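Local structure of salicylaldehyde dehydrogenase NahF (Pseudomonas putida, 4JZ6) at residues 33-37 and 219-224. The protein probably oxidises salicylaldehyde to salicylate with NAD+ as an aldehyde dehydrogenase of the naphthalene degradation pathway. Residues are numbered along the deposited sequence; the frame is centred on the assembly and turned at random.
Sequences DQQTF and NSSPDR
The ring of F37 lies over the peptide link between S220 and S221, with S220 C and S221 N both above one face and shifted toward its rim. F37 CE2 comes within 3.5 Å of S220 CA, and F37 CD2 lies 3.6 Å from S221 N. With CG set between the backbone N and the carbonyl carbon (chi1 72°), the ring reaches on along the loop, where F37 CZ approaches N219 OD1 obliquely at 3.8 Å. At the other end, the R224 and D33 side chains come from opposite directions and form a salt bridge. R224 NH2 donates to D33 OD2 over 3.1 Å, arriving nearly along the C-O axis, and NH1 adds a weak bond of 3.4 Å to the same D33 OD2. Both nitrogens converge on that oxygen, and the planes are turned 43° apart, so this is not the flat pairing in which each oxygen takes its own N-H. An extended chain from CG to NE carries the guanidinium across, and Q35 NE2 sits by its edge, 3.7 Å from R224 NH2. Further bonds steady both partners: R224 NH1 donates to A54 O, and D33 OD1 bonds S31 OG. S221 N, beneath the ring, bonds N53 OD1. N219 OD1 accepts, in its carbonyl plane and on a lone pair, the backbone N-H of S220, while N219 ND2 binds S191 O and the Y217 hydroxyl. The contact thus joins edge strand 36-40 of the N-terminal sheet to the loop between helix 225-233 and strand 215-218, outermost in the Rossmann-type sheet of the NAD-binding domain, away from the salicylaldehyde pockets.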
ATOM      1  N   ASP A  33      14.924   1.877  32.232  1.00 46.82           N
ATOM      2  CA  ASP A  33      15.203   2.927  33.200  1.00 46.61           C
ATOM      3  C   ASP A  33      14.339   2.790  34.449  1.00 46.90           C
ATOM      4  O   ASP A  33      14.230   3.729  35.241  1.00 49.16           O
ATOM      5  CB  ASP A  33      15.000   4.301  32.561  1.00 50.28           C
ATOM      6  CG  ASP A  33      13.616   4.467  31.975  1.00 51.24           C
ATOM      7  OD1 ASP A  33      12.880   3.462  31.903  1.00 49.71           O
ATOM      8  OD2 ASP A  33      13.268   5.599  31.577  1.00 53.54           O
ATOM      9  N   GLN A  34      13.728   1.616  34.613  1.00 45.44           N
ATOM     10  CA  GLN A  34      12.837   1.318  35.742  1.00 50.86           C
ATOM     11  C   GLN A  34      11.790   2.405  36.000  1.00 46.74           C
ATOM     12  O   GLN A  34      11.330   2.579  37.131  1.00 45.07           O
ATOM     13  CB  GLN A  34      13.629   1.043  37.028  1.00 59.17           C
ATOM     14  CG  GLN A  34      14.618  -0.106  36.935  1.00 66.03           C
ATOM     15  CD  GLN A  34      15.970   0.344  36.423  1.00 79.09           C
ATOM     16  OE1 GLN A  34      16.406   1.463  36.692  1.00 83.42           O
ATOM     17  NE2 GLN A  34      16.639  -0.524  35.673  1.00 84.50           N
ATOM     18  N   GLN A  35      11.425   3.133  34.952  1.00 46.70           N
ATOM     19  CA  GLN A  35      10.462   4.218  35.073  1.00 45.44           C
ATOM     20  C   GLN A  35       9.056   3.728  34.739  1.00 44.39           C
ATOM     21  O   GLN A  35       8.881   2.811  33.931  1.00 37.69           O
ATOM     22  CB  GLN A  35      10.848   5.376  34.154  1.00 40.29           C
ATOM     23  CG  GLN A  35      12.130   6.076  34.543  1.00 47.53           C
ATOM     24  CD  GLN A  35      11.876   7.421  35.182  1.00 58.14           C
ATOM     25  OE1 GLN A  35      11.939   7.563  36.409  1.00 62.65           O
ATOM     26  NE2 GLN A  35      11.584   8.425  34.353  1.00 57.98           N
ATOM     27  N   THR A  36       8.058   4.343  35.363  1.00 46.97           N
ATOM     28  CA  THR A  36       6.673   3.983  35.099  1.00 47.20           C
ATOM     29  C   THR A  36       5.852   5.174  34.623  1.00 43.82           C
ATOM     30  O   THR A  36       6.335   6.309  34.593  1.00 39.53           O
ATOM     31  CB  THR A  36       6.002   3.381  36.346  1.00 38.66           C
ATOM     32  OG1 THR A  36       6.164   4.275  37.451  1.00 40.22           O
ATOM     33  CG2 THR A  36       6.631   2.047  36.691  1.00 38.74           C
ATOM     34  N   PHE A  37       4.613   4.894  34.232  1.00 40.82           N
ATOM     35  CA  PHE A  37       3.635   5.927  33.919  1.00 36.57           C
ATOM     36  C   PHE A  37       2.271   5.401  34.330  1.00 36.11           C
ATOM     37  O   PHE A  37       2.073   4.188  34.415  1.00 37.35           O
ATOM     38  CB  PHE A  37       3.652   6.282  32.429  1.00 38.31           C
ATOM     39  CG  PHE A  37       3.073   5.217  31.535  1.00 33.90           C
ATOM     40  CD1 PHE A  37       1.739   5.253  31.157  1.00 33.07           C
ATOM     41  CD2 PHE A  37       3.871   4.193  31.054  1.00 33.38           C
ATOM     42  CE1 PHE A  37       1.209   4.277  30.324  1.00 31.78           C
ATOM     43  CE2 PHE A  37       3.350   3.217  30.219  1.00 32.08           C
ATOM     44  CZ  PHE A  37       2.018   3.260  29.851  1.00 31.34           C
ATOM     45  N   ASN A 219       4.636  -0.339  25.836  1.00 28.08           N
ATOM     46  CA  ASN A 219       3.752   0.771  26.137  1.00 28.33           C
ATOM     47  C   ASN A 219       4.563   1.896  26.756  1.00 30.19           C
ATOM     48  O   ASN A 219       5.650   1.662  27.291  1.00 30.26           O
ATOM     49  CB  ASN A 219       2.625   0.336  27.070  1.00 28.38           C
ATOM     50  CG  ASN A 219       1.322   1.039  26.767  1.00 31.90           C
ATOM     51  OD1 ASN A 219       1.317   2.171  26.281  1.00 31.40           O
ATOM     52  ND2 ASN A 219       0.204   0.368  27.038  1.00 27.55           N
ATOM     53  N   SER A 220       4.051   3.119  26.671  1.00 29.75           N
ATOM     54  CA  SER A 220       4.779   4.265  27.197  1.00 31.02           C
ATOM     55  C   SER A 220       3.866   5.449  27.474  1.00 32.07           C
ATOM     56  O   SER A 220       2.718   5.487  27.032  1.00 33.47           O
ATOM     57  CB  SER A 220       5.871   4.695  26.219  1.00 34.08           C
ATOM     58  OG  SER A 220       5.307   5.122  24.988  1.00 39.32           O
ATOM     59  N   SER A 221       4.385   6.418  28.212  1.00 32.54           N
ATOM     60  CA  SER A 221       3.711   7.695  28.356  1.00 36.70           C
ATOM     61  C   SER A 221       3.683   8.352  26.982  1.00 44.17           C
ATOM     62  O   SER A 221       4.588   8.137  26.170  1.00 47.50           O
ATOM     63  CB  SER A 221       4.449   8.573  29.367  1.00 34.89           C
ATOM     64  OG  SER A 221       5.846   8.565  29.124  1.00 37.38           O
ATOM     65  N   PRO A 222       2.641   9.152  26.712  1.00 41.26           N
ATOM     66  CA  PRO A 222       2.470   9.741  25.378  1.00 34.87           C
ATOM     67  C   PRO A 222       3.618  10.665  24.967  1.00 35.82           C
ATOM     68  O   PRO A 222       3.799  10.893  23.774  1.00 41.52           O
ATOM     69  CB  PRO A 222       1.160  10.532  25.507  1.00 32.72           C
ATOM     70  CG  PRO A 222       1.010  10.789  26.967  1.00 34.90           C
ATOM     71  CD  PRO A 222       1.584   9.580  27.645  1.00 35.67           C
ATOM     72  N   ASP A 223       4.379  11.175  25.931  1.00 33.75           N
ATOM     73  CA  ASP A 223       5.505  12.053  25.626  1.00 37.28           C
ATOM     74  C   ASP A 223       6.636  11.279  24.949  1.00 38.98           C
ATOM     75  O   ASP A 223       7.537  11.877  24.350  1.00 38.94           O
ATOM     76  CB  ASP A 223       6.018  12.754  26.893  1.00 39.94           C
ATOM     77  CG  ASP A 223       6.831  11.831  27.792  1.00 53.31           C
ATOM     78  OD1 ASP A 223       6.221  10.980  28.471  1.00 57.08           O
ATOM     79  OD2 ASP A 223       8.077  11.957  27.831  1.00 58.45           O
ATOM     80  N   ARG A 224       6.574   9.949  25.042  1.00 33.48           N
ATOM     81  CA  ARG A 224       7.615   9.081  24.499  1.00 33.15           C
ATOM     82  C   ARG A 224       7.186   8.403  23.206  1.00 35.12           C
ATOM     83  O   ARG A 224       8.036   7.989  22.420  1.00 36.40           O
ATOM     84  CB  ARG A 224       8.010   8.006  25.516  1.00 33.36           C
ATOM     85  CG  ARG A 224       8.636   8.533  26.795  1.00 34.88           C
ATOM     86  CD  ARG A 224       9.205   7.395  27.628  1.00 35.29           C
ATOM     87  NE  ARG A 224       9.844   7.878  28.850  1.00 41.22           N
ATOM     88  CZ  ARG A 224      10.541   7.113  29.685  1.00 41.41           C
ATOM     89  NH1 ARG A 224      10.697   5.819  29.431  1.00 41.27           N
ATOM     90  NH2 ARG A 224      11.086   7.642  30.774  1.00 38.79           N
TER